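Local atomic coordinates of digeranylgeranylglycerophospholipid reductase (Sulfolobus acidocaldarius, PDB entry 4OPC), a protein that uses FAD to hydrogenate the double bonds of geranylgeranyl chains, turning unsaturated archaeols into the saturated lipids of archaeal membranes. Residues A[208-219]-A[245-256]. Numbering follows the deposited sequence.
Sequences DQETSPGGYWWY and YYKKYLDKYAPD. With PGT ((1S)-2-{[{[(2R)-2,3-dihydroxypropyl]oxy}(hydroxy)phosphoryl]oxy}-1-[(palmitoyloxy)methyl]ethyl stearate), chain C.
Trp217 and Tyr253 meet in an offset stack, the five-membered ring of the indole lying 4.1 Å from the tyrosine ring, centroid to centroid, with the planes 26° apart. Trp217 CB sits over the centre of the same tyrosine face as a CH-pi contact, while Lys252 CB lies over the opposite face, toward its rim. With CG beside the backbone N (chi1 -89°), the indole points into the helix, bringing CH2 to 3.6 Å from Tyr246 CD1; those two rings are nearly parallel but slid apart. Carbonyl oxygens of Tyr245 and Tyr246 lie at the indole edge. Trp217 NE1 gives a hydrogen bond to Thr211 O, 3.0 Å away and approached from above the carbonyl plane, which ties the indole back to its own loop. Thr211 divides its two branches: OG1 shares a 2.7 Å hydrogen bond with Tyr253 OH, and CG2 points at the centre of the Tyr249 ring, 3.5 Å from its centroid. A water joins Tyr253 OH to Asp208 OD2 and Lys252 NZ, bridging opposite charges too far apart for a salt bridge. Asp208 OD1 meanwhile closes an Asx turn through Glu210 N. In the catalytic domain, helix 242-253 packs across strand 216-221 of the large mixed sheet, at -53° between the local axes. The other side of this strand faces ligands: Trp218 touches the flavin cofactor, and its ring, like that of Tyr216, is covered on one face by an acyl chain of the bound phospholipid. Beyond the helix, Tyr219 OH donates a short 2.5 Å hydrogen bond to the syn lone pair of Asp256 OD2, ring and carboxylate nearly coplanar. At the far end, Pro213 CD rests 3.6 Å from Tyr245 CE1, and a second water links Tyr245 OH to Glu210 O.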
ATOM      1  N   ASP A 208      12.855 -13.069   8.493  1.00 13.86           N
ATOM      2  CA  ASP A 208      12.950 -14.076   9.538  1.00 15.04           C
ATOM      3  C   ASP A 208      11.561 -14.564   9.945  1.00 19.38           C
ATOM      4  O   ASP A 208      10.783 -13.824  10.549  1.00 18.53           O
ATOM      5  CB  ASP A 208      13.704 -13.532  10.758  1.00 16.47           C
ATOM      6  CG  ASP A 208      14.122 -14.626  11.719  1.00 18.01           C
ATOM      7  OD1 ASP A 208      13.303 -15.519  12.027  1.00 18.45           O
ATOM      8  OD2 ASP A 208      15.277 -14.614  12.182  1.00 21.56           O
ATOM      9  N   GLN A 209      11.258 -15.818   9.625  1.00 15.91           N
ATOM     10  CA  GLN A 209       9.937 -16.367   9.892  1.00 18.30           C
ATOM     11  C   GLN A 209       9.660 -16.627  11.371  1.00 18.82           C
ATOM     12  O   GLN A 209       8.504 -16.810  11.763  1.00 26.48           O
ATOM     13  CB  GLN A 209       9.711 -17.628   9.049  1.00 21.82           C
ATOM     14  CG  GLN A 209       9.841 -17.378   7.558  1.00 28.79           C
ATOM     15  CD  GLN A 209       9.068 -16.147   7.069  1.00 62.37           C
ATOM     16  OE1 GLN A 209       7.996 -15.811   7.579  1.00 37.09           O
ATOM     17  NE2 GLN A 209       9.621 -15.471   6.070  1.00 55.78           N
ATOM     18  N   GLU A 210      10.702 -16.641  12.196  1.00 17.49           N
ATOM     19  CA  GLU A 210      10.532 -16.828  13.631  1.00 19.75           C
ATOM     20  C   GLU A 210      10.274 -15.509  14.356  1.00 19.03           C
ATOM     21  O   GLU A 210       9.456 -15.449  15.276  1.00 21.55           O
ATOM     22  CB  GLU A 210      11.753 -17.512  14.240  1.00 25.57           C
ATOM     23  CG  GLU A 210      11.915 -18.952  13.818  1.00 35.44           C
ATOM     24  CD  GLU A 210      13.133 -19.604  14.443  1.00 48.77           C
ATOM     25  OE1 GLU A 210      13.806 -18.944  15.266  1.00 56.77           O
ATOM     26  OE2 GLU A 210      13.417 -20.773  14.107  1.00 50.50           O
ATOM     27  N   THR A 211      10.976 -14.454  13.955  1.00 15.64           N
ATOM     28  CA  THR A 211      10.870 -13.178  14.659  1.00 16.20           C
ATOM     29  C   THR A 211       9.863 -12.213  14.023  1.00 14.04           C
ATOM     30  O   THR A 211       9.466 -11.236  14.652  1.00 15.30           O
ATOM     31  CB  THR A 211      12.233 -12.487  14.737  1.00 15.02           C
ATOM     32  OG1 THR A 211      12.647 -12.155  13.411  1.00 15.27           O
ATOM     33  CG2 THR A 211      13.273 -13.413  15.379  1.00 17.62           C
ATOM     34  N   SER A 212       9.464 -12.487  12.781  1.00 15.44           N
ATOM     35  CA  SER A 212       8.466 -11.676  12.076  1.00 13.72           C
ATOM     36  C   SER A 212       7.705 -12.557  11.086  1.00 13.57           C
ATOM     37  O   SER A 212       7.779 -12.353   9.874  1.00 13.85           O
ATOM     38  CB  SER A 212       9.134 -10.505  11.345  1.00 13.82           C
ATOM     39  OG  SER A 212      10.299 -10.918  10.639  1.00 15.69           O
ATOM     40  N   PRO A 213       6.975 -13.552  11.601  1.00 14.71           N
ATOM     41  CA  PRO A 213       6.331 -14.513  10.697  1.00 15.28           C
ATOM     42  C   PRO A 213       5.393 -13.869   9.683  1.00 14.39           C
ATOM     43  O   PRO A 213       4.466 -13.133  10.038  1.00 13.91           O
ATOM     44  CB  PRO A 213       5.543 -15.422  11.648  1.00 15.94           C
ATOM     45  CG  PRO A 213       5.391 -14.632  12.901  1.00 17.14           C
ATOM     46  CD  PRO A 213       6.648 -13.829  13.011  1.00 14.43           C
ATOM     47  N   GLY A 214       5.664 -14.127   8.410  1.00 14.27           N
ATOM     48  CA  GLY A 214       4.814 -13.624   7.353  1.00 13.79           C
ATOM     49  C   GLY A 214       5.074 -12.190   6.952  1.00 13.87           C
ATOM     50  O   GLY A 214       4.363 -11.649   6.109  1.00 15.84           O
ATOM     51  N   GLY A 215       6.079 -11.566   7.560  1.00 13.27           N
ATOM     52  CA  GLY A 215       6.464 -10.207   7.207  1.00 12.69           C
ATOM     53  C   GLY A 215       7.971 -10.083   7.245  1.00 12.58           C
ATOM     54  O   GLY A 215       8.688 -10.897   6.659  1.00 14.95           O
ATOM     55  N   TYR A 216       8.451  -9.058   7.921  1.00 12.74           N
ATOM     56  CA  TYR A 216       9.875  -8.855   8.112  1.00 11.98           C
ATOM     57  C   TYR A 216      10.113  -7.781   9.155  1.00 11.61           C
ATOM     58  O   TYR A 216       9.193  -7.049   9.528  1.00 12.63           O
ATOM     59  CB  TYR A 216      10.592  -8.515   6.802  1.00 14.54           C
ATOM     60  CG  TYR A 216      10.130  -7.301   6.015  1.00 13.15           C
ATOM     61  CD1 TYR A 216      10.453  -6.007   6.426  1.00 12.97           C
ATOM     62  CD2 TYR A 216       9.448  -7.444   4.805  1.00 16.07           C
ATOM     63  CE1 TYR A 216      10.082  -4.891   5.678  1.00 15.09           C
ATOM     64  CE2 TYR A 216       9.074  -6.328   4.052  1.00 16.50           C
ATOM     65  CZ  TYR A 216       9.400  -5.062   4.493  1.00 16.46           C
ATOM     66  OH  TYR A 216       9.056  -3.947   3.760  1.00 18.98           O
ATOM     67  N   TRP A 217      11.350  -7.720   9.640  1.00 11.29           N
ATOM     68  CA  TRP A 217      11.831  -6.626  10.470  1.00 11.14           C
ATOM     69  C   TRP A 217      12.518  -5.608   9.582  1.00 12.64           C
ATOM     70  O   TRP A 217      13.060  -5.955   8.522  1.00 12.50           O
ATOM     71  CB  TRP A 217      12.842  -7.133  11.498  1.00 12.89           C
ATOM     72  CG  TRP A 217      12.254  -7.586  12.800  1.00 14.19           C
ATOM     73  CD1 TRP A 217      11.752  -8.829  13.092  1.00 13.23           C
ATOM     74  CD2 TRP A 217      12.146  -6.814  13.999  1.00 13.24           C
ATOM     75  NE1 TRP A 217      11.325  -8.864  14.399  1.00 14.90           N
ATOM     76  CE2 TRP A 217      11.556  -7.640  14.976  1.00 12.11           C
ATOM     77  CE3 TRP A 217      12.489  -5.504  14.340  1.00 13.45           C
ATOM     78  CZ2 TRP A 217      11.304  -7.194  16.273  1.00 13.30           C
ATOM     79  CZ3 TRP A 217      12.247  -5.069  15.628  1.00 15.38           C
ATOM     80  CH2 TRP A 217      11.670  -5.914  16.580  1.00 15.92           C
ATOM     81  N   TRP A 218      12.520  -4.350  10.015  1.00 12.53           N
ATOM     82  CA  TRP A 218      13.236  -3.341   9.257  1.00 12.60           C
ATOM     83  C   TRP A 218      13.943  -2.337  10.136  1.00 13.61           C
ATOM     84  O   TRP A 218      13.592  -2.151  11.302  1.00 14.05           O
ATOM     85  CB  TRP A 218      12.306  -2.619   8.283  1.00 11.28           C
ATOM     86  CG  TRP A 218      11.323  -1.657   8.895  1.00 11.32           C
ATOM     87  CD1 TRP A 218      11.562  -0.360   9.258  1.00 14.29           C
ATOM     88  CD2 TRP A 218       9.931  -1.898   9.152  1.00 11.77           C
ATOM     89  NE1 TRP A 218      10.411   0.209   9.754  1.00 13.13           N
ATOM     90  CE2 TRP A 218       9.396  -0.710   9.692  1.00 13.10           C
ATOM     91  CE3 TRP A 218       9.091  -3.009   8.991  1.00 12.39           C
ATOM     92  CZ2 TRP A 218       8.053  -0.597  10.057  1.00 13.14           C
ATOM     93  CZ3 TRP A 218       7.772  -2.903   9.360  1.00 12.47           C
ATOM     94  CH2 TRP A 218       7.260  -1.700   9.883  1.00 12.57           C
ATOM     95  N   TYR A 219      14.927  -1.667   9.541  1.00 13.81           N
ATOM     96  CA  TYR A 219      15.741  -0.658  10.198  1.00 13.57           C
ATOM     97  C   TYR A 219      15.976   0.385   9.104  1.00 12.56           C
ATOM     98  O   TYR A 219      16.821   0.192   8.223  1.00 15.38           O
ATOM     99  CB  TYR A 219      17.037  -1.325  10.693  1.00 15.29           C
ATOM    100  CG  TYR A 219      18.052  -0.458  11.411  1.00 15.81           C
ATOM    101  CD1 TYR A 219      18.923   0.357  10.700  1.00 16.75           C
ATOM    102  CD2 TYR A 219      18.189  -0.517  12.796  1.00 18.00           C
ATOM    103  CE1 TYR A 219      19.884   1.114  11.346  1.00 19.34           C
ATOM    104  CE2 TYR A 219      19.154   0.241  13.456  1.00 19.15           C
ATOM    105  CZ  TYR A 219      19.996   1.051  12.719  1.00 19.87           C
ATOM    106  OH  TYR A 219      20.966   1.814  13.333  1.00 25.29           O
ATOM    107  N   TYR A 245       6.430  -9.356  20.140  1.00 21.04           N
ATOM    108  CA  TYR A 245       7.504  -9.679  19.193  1.00 16.78           C
ATOM    109  C   TYR A 245       8.527  -8.554  19.171  1.00 19.31           C
ATOM    110  O   TYR A 245       9.734  -8.798  19.194  1.00 17.98           O
ATOM    111  CB  TYR A 245       6.969  -9.844  17.768  1.00 19.36           C
ATOM    112  CG  TYR A 245       6.384 -11.197  17.440  1.00 20.01           C
ATOM    113  CD1 TYR A 245       7.179 -12.212  16.923  1.00 18.90           C
ATOM    114  CD2 TYR A 245       5.029 -11.449  17.620  1.00 23.69           C
ATOM    115  CE1 TYR A 245       6.644 -13.457  16.611  1.00 21.17           C
ATOM    116  CE2 TYR A 245       4.484 -12.680  17.305  1.00 20.66           C
ATOM    117  CZ  TYR A 245       5.296 -13.680  16.802  1.00 22.03           C
ATOM    118  OH  TYR A 245       4.753 -14.906  16.496  1.00 25.77           O
ATOM    119  N   TYR A 246       8.038  -7.320  19.105  1.00 17.12           N
ATOM    120  CA  TYR A 246       8.924  -6.161  19.050  1.00 16.53           C
ATOM    121  C   TYR A 246       9.838  -6.092  20.269  1.00 19.46           C
ATOM    122  O   TYR A 246      11.053  -5.958  20.133  1.00 18.47           O
ATOM    123  CB  TYR A 246       8.128  -4.856  18.907  1.00 16.13           C
ATOM    124  CG  TYR A 246       9.007  -3.628  18.771  1.00 17.30           C
ATOM    125  CD1 TYR A 246       9.444  -3.192  17.518  1.00 17.09           C
ATOM    126  CD2 TYR A 246       9.399  -2.905  19.892  1.00 17.66           C
ATOM    127  CE1 TYR A 246      10.248  -2.057  17.394  1.00 16.67           C
ATOM    128  CE2 TYR A 246      10.202  -1.777  19.786  1.00 19.22           C
ATOM    129  CZ  TYR A 246      10.623  -1.358  18.537  1.00 17.62           C
ATOM    130  OH  TYR A 246      11.431  -0.245  18.447  1.00 19.29           O
ATOM    131  N   LYS A 247       9.263  -6.193  21.464  1.00 17.34           N
ATOM    132  CA  LYS A 247      10.057  -6.152  22.682  1.00 19.10           C
ATOM    133  C   LYS A 247      11.085  -7.279  22.744  1.00 20.42           C
ATOM    134  O   LYS A 247      12.219  -7.079  23.184  1.00 24.92           O
ATOM    135  CB  LYS A 247       9.137  -6.218  23.895  1.00 23.93           C
ATOM    136  CG  LYS A 247       8.346  -4.943  24.145  1.00 40.24           C
ATOM    137  CD  LYS A 247       7.228  -5.182  25.150  1.00 54.14           C
ATOM    138  CE  LYS A 247       7.737  -5.907  26.389  1.00 44.23           C
ATOM    139  NZ  LYS A 247       6.620  -6.246  27.318  1.00 66.47           N
ATOM    140  N   LYS A 248      10.690  -8.462  22.297  1.00 19.28           N
ATOM    141  CA  LYS A 248      11.547  -9.633  22.426  1.00 20.84           C
ATOM    142  C   LYS A 248      12.757  -9.577  21.492  1.00 20.36           C
ATOM    143  O   LYS A 248      13.866  -9.947  21.888  1.00 24.06           O
ATOM    144  CB  LYS A 248      10.747 -10.913  22.169  1.00 24.21           C
ATOM    145  CG  LYS A 248      11.525 -12.195  22.416  1.00 26.64           C
ATOM    146  CD  LYS A 248      10.638 -13.420  22.238  1.00 34.54           C
ATOM    147  CE  LYS A 248      11.377 -14.703  22.589  1.00 35.42           C
ATOM    148  NZ  LYS A 248      11.805 -14.725  24.014  1.00 57.83           N
ATOM    149  N   TYR A 249      12.552  -9.088  20.273  1.00 18.98           N
ATOM    150  CA  TYR A 249      13.591  -9.204  19.248  1.00 17.12           C
ATOM    151  C   TYR A 249      14.258  -7.888  18.826  1.00 18.12           C
ATOM    152  O   TYR A 249      15.165  -7.904  18.002  1.00 19.07           O
ATOM    153  CB  TYR A 249      13.053  -9.955  18.026  1.00 15.96           C
ATOM    154  CG  TYR A 249      12.612 -11.361  18.352  1.00 18.91           C
ATOM    155  CD1 TYR A 249      13.529 -12.300  18.800  1.00 21.59           C
ATOM    156  CD2 TYR A 249      11.282 -11.744  18.222  1.00 19.68           C
ATOM    157  CE1 TYR A 249      13.136 -13.590  19.110  1.00 22.20           C
ATOM    158  CE2 TYR A 249      10.877 -13.036  18.526  1.00 22.44           C
ATOM    159  CZ  TYR A 249      11.813 -13.955  18.969  1.00 28.53           C
ATOM    160  OH  TYR A 249      11.438 -15.245  19.279  1.00 29.04           O
ATOM    161  N   LEU A 250      13.834  -6.762  19.395  1.00 19.33           N
ATOM    162  CA  LEU A 250      14.414  -5.465  19.026  1.00 19.41           C
ATOM    163  C   LEU A 250      15.951  -5.453  19.061  1.00 19.59           C
ATOM    164  O   LEU A 250      16.592  -4.962  18.127  1.00 20.21           O
ATOM    165  CB  LEU A 250      13.869  -4.341  19.916  1.00 19.44           C
ATOM    166  CG  LEU A 250      14.477  -2.953  19.659  1.00 18.27           C
ATOM    167  CD1 LEU A 250      14.197  -2.508  18.238  1.00 19.00           C
ATOM    168  CD2 LEU A 250      13.987  -1.907  20.660  1.00 21.08           C
ATOM    169  N   ASP A 251      16.531  -6.025  20.110  1.00 19.64           N
ATOM    170  CA  ASP A 251      17.988  -6.019  20.278  1.00 20.13           C
ATOM    171  C   ASP A 251      18.743  -6.744  19.153  1.00 21.97           C
ATOM    172  O   ASP A 251      19.903  -6.435  18.882  1.00 23.73           O
ATOM    173  CB  ASP A 251      18.389  -6.629  21.623  1.00 21.73           C
ATOM    174  CG  ASP A 251      18.014  -5.756  22.805  1.00 36.76           C
ATOM    175  OD1 ASP A 251      17.644  -4.576  22.604  1.00 35.53           O
ATOM    176  OD2 ASP A 251      18.106  -6.251  23.951  1.00 35.35           O
ATOM    177  N   LYS A 252      18.094  -7.717  18.521  1.00 19.40           N
ATOM    178  CA  LYS A 252      18.688  -8.435  17.410  1.00 20.12           C
ATOM    179  C   LYS A 252      18.913  -7.489  16.233  1.00 20.57           C
ATOM    180  O   LYS A 252      19.934  -7.573  15.549  1.00 24.68           O
ATOM    181  CB  LYS A 252      17.773  -9.587  16.996  1.00 26.97           C
ATOM    182  CG  LYS A 252      18.422 -10.661  16.147  1.00 33.88           C
ATOM    183  CD  LYS A 252      17.450 -11.819  15.947  1.00 29.54           C
ATOM    184  CE  LYS A 252      18.110 -13.000  15.254  1.00 47.89           C
ATOM    185  NZ  LYS A 252      18.774 -12.613  13.981  1.00 45.62           N
ATOM    186  N   TYR A 253      17.975  -6.579  16.017  1.00 18.19           N
ATOM    187  CA  TYR A 253      17.979  -5.752  14.814  1.00 19.74           C
ATOM    188  C   TYR A 253      18.412  -4.314  15.053  1.00 23.88           C
ATOM    189  O   TYR A 253      18.801  -3.615  14.116  1.00 23.98           O
ATOM    190  CB  TYR A 253      16.605  -5.798  14.151  1.00 18.22           C
ATOM    191  CG  TYR A 253      16.193  -7.222  13.894  1.00 15.61           C
ATOM    192  CD1 TYR A 253      16.835  -7.974  12.919  1.00 17.10           C
ATOM    193  CD2 TYR A 253      15.200  -7.829  14.649  1.00 16.65           C
ATOM    194  CE1 TYR A 253      16.487  -9.288  12.692  1.00 17.57           C
ATOM    195  CE2 TYR A 253      14.844  -9.152  14.431  1.00 15.80           C
ATOM    196  CZ  TYR A 253      15.494  -9.869  13.447  1.00 16.19           C
ATOM    197  OH  TYR A 253      15.158 -11.184  13.220  1.00 17.72           O
ATOM    198  N   ALA A 254      18.335  -3.873  16.306  1.00 20.07           N
ATOM    199  CA  ALA A 254      18.702  -2.508  16.659  1.00 21.26           C
ATOM    200  C   ALA A 254      19.403  -2.490  18.011  1.00 22.69           C
ATOM    201  O   ALA A 254      18.889  -1.918  18.974  1.00 22.80           O
ATOM    202  CB  ALA A 254      17.461  -1.617  16.687  1.00 21.04           C
ATOM    203  N   PRO A 255      20.588  -3.112  18.094  1.00 22.63           N
ATOM    204  CA  PRO A 255      21.305  -3.135  19.369  1.00 24.08           C
ATOM    205  C   PRO A 255      21.805  -1.742  19.747  1.00 24.54           C
ATOM    206  O   PRO A 255      22.148  -1.518  20.902  1.00 28.77           O
ATOM    207  CB  PRO A 255      22.491  -4.060  19.085  1.00 25.90           C
ATOM    208  CG  PRO A 255      22.705  -3.950  17.619  1.00 27.59           C
ATOM    209  CD  PRO A 255      21.336  -3.801  17.028  1.00 26.20           C
ATOM    210  N   ASP A 256      21.809  -0.829  18.781  1.00 24.51           N
ATOM    211  CA  ASP A 256      22.412   0.490  18.935  1.00 28.14           C
ATOM    212  C   ASP A 256      21.463   1.586  19.409  1.00 25.09           C
ATOM    213  O   ASP A 256      21.908   2.700  19.682  1.00 29.67           O
ATOM    214  CB  ASP A 256      23.053   0.930  17.612  1.00 29.63           C
ATOM    215  CG  ASP A 256      22.080   0.882  16.434  1.00 32.02           C
ATOM    216  OD1 ASP A 256      21.284  -0.078  16.330  1.00 24.77           O
ATOM    217  OD2 ASP A 256      22.123   1.808  15.596  1.00 31.57           O
TER
HETATM  218  C48 PGT C 502       5.994 -10.795   3.011  1.00 35.70           C
HETATM  219  C47 PGT C 502       4.693 -10.092   2.683  1.00 36.57           C
HETATM  220  C46 PGT C 502       4.387  -9.073   3.761  1.00 40.41           C
HETATM  221  C45 PGT C 502       5.555  -8.117   3.897  1.00 37.95           C
HETATM  222  C44 PGT C 502       5.092  -6.782   4.441  1.00 33.93           C
HETATM  223  C43 PGT C 502       5.511  -6.639   5.892  1.00 29.17           C
HETATM  224  C42 PGT C 502       4.889  -5.378   6.449  1.00 37.45           C
HETATM  225  C41 PGT C 502       5.527  -4.204   5.751  1.00 37.56           C
HETATM  226  C40 PGT C 502       5.491  -2.983   6.638  1.00 26.52           C
HETATM  227  C39 PGT C 502       6.680  -2.127   6.264  1.00 21.55           C
HETATM  228  C38 PGT C 502       6.619  -1.793   4.796  1.00 21.64           C
HETATM  229  C37 PGT C 502       7.897  -1.089   4.405  1.00 20.53           C
HETATM  230  C36 PGT C 502       7.776  -0.666   2.962  1.00 23.04           C
HETATM  231  C35 PGT C 502       9.123  -0.261   2.410  1.00 24.29           C
HETATM  232  C34 PGT C 502       8.942   0.211   0.980  1.00 27.05           C
HETATM  233  C33 PGT C 502      10.268   0.320   0.258  1.00 40.05           C
HETATM  234  C32 PGT C 502      10.277   1.509  -0.685  1.00 44.73           C
HETATM  235  C31 PGT C 502       9.574   1.215  -2.001  1.00 74.75           C
HETATM  236  O31 PGT C 502       8.688   1.969  -2.356  1.00 62.53           O
HETATM  237  O2  PGT C 502       9.912   0.098  -2.805  1.00 90.64           O
HETATM  238  C2  PGT C 502      10.737   0.341  -3.929  1.00 59.88           C
HETATM  239  C1  PGT C 502       9.976   0.869  -5.128  1.00 38.86           C
HETATM  240  O3P PGT C 502       8.663   1.342  -4.900  1.00 47.77           O
HETATM  241  P   PGT C 502       7.462   0.591  -5.615  1.00 35.23           P
HETATM  242  O1P PGT C 502       7.800  -0.879  -5.497  1.00 34.25           O
HETATM  243  O2P PGT C 502       6.130   0.886  -4.943  1.00 27.37           O
HETATM  244  O4P PGT C 502       7.326   0.966  -7.156  1.00 87.28           O
HETATM  245  C4  PGT C 502       8.349   1.622  -7.878  1.00 59.92           C
HETATM  246  C5  PGT C 502       7.996   1.731  -9.344  1.00 73.23           C
HETATM  247  O5  PGT C 502       7.985   3.088  -9.725  1.00 70.98           O
HETATM  248  C6  PGT C 502       6.638   1.116  -9.585  1.00 54.01           C
HETATM  249  O6  PGT C 502       5.672   2.107  -9.850  1.00 42.32           O
HETATM  250  C3  PGT C 502      11.380  -0.936  -4.440  1.00 60.42           C
HETATM  251  O3  PGT C 502      12.290  -1.509  -3.531  1.00 58.66           O
HETATM  252  C11 PGT C 502      12.304  -2.915  -3.598  1.00 52.27           C
HETATM  253  O11 PGT C 502      12.318  -3.470  -4.679  1.00 49.31           O
HETATM  254  C12 PGT C 502      12.291  -3.736  -2.324  1.00 47.25           C
HETATM  255  C13 PGT C 502      12.774  -5.145  -2.592  1.00 38.70           C
HETATM  256  C14 PGT C 502      12.723  -5.937  -1.302  1.00 51.67           C
HETATM  257  C15 PGT C 502      11.456  -6.764  -1.245  1.00 52.48           C
HETATM  258  C16 PGT C 502      11.471  -7.660  -0.024  1.00 39.09           C
HETATM  259  C17 PGT C 502      11.155  -9.076  -0.455  1.00 37.16           C
HETATM  260  C18 PGT C 502      11.463 -10.052   0.660  1.00 49.04           C
HETATM  261  C19 PGT C 502      11.435 -11.468   0.120  1.00 69.04           C
HETATM  262  C20 PGT C 502      12.631 -11.727  -0.776  1.00 63.92           C
HETATM  263  C21 PGT C 502      13.428 -12.897  -0.236  1.00 44.21           C
HETATM  264  C22 PGT C 502      14.074 -13.667  -1.369  1.00 44.62           C
HETATM  265  C23 PGT C 502      14.317 -15.090  -0.912  1.00 37.91           C
HETATM  266  C24 PGT C 502      14.700 -15.960  -2.089  1.00 47.78           C
HETATM  267  C25 PGT C 502      13.791 -17.169  -2.148  1.00 44.25           C
HETATM  268  C26 PGT C 502      13.162 -17.268  -3.522  1.00 36.43           C
HETATM  269  O   HOH W   1      16.882 -12.452  11.746  1.00 17.70           O
HETATM  270  O   HOH W   2       6.486 -16.804  15.723  1.00 33.08           O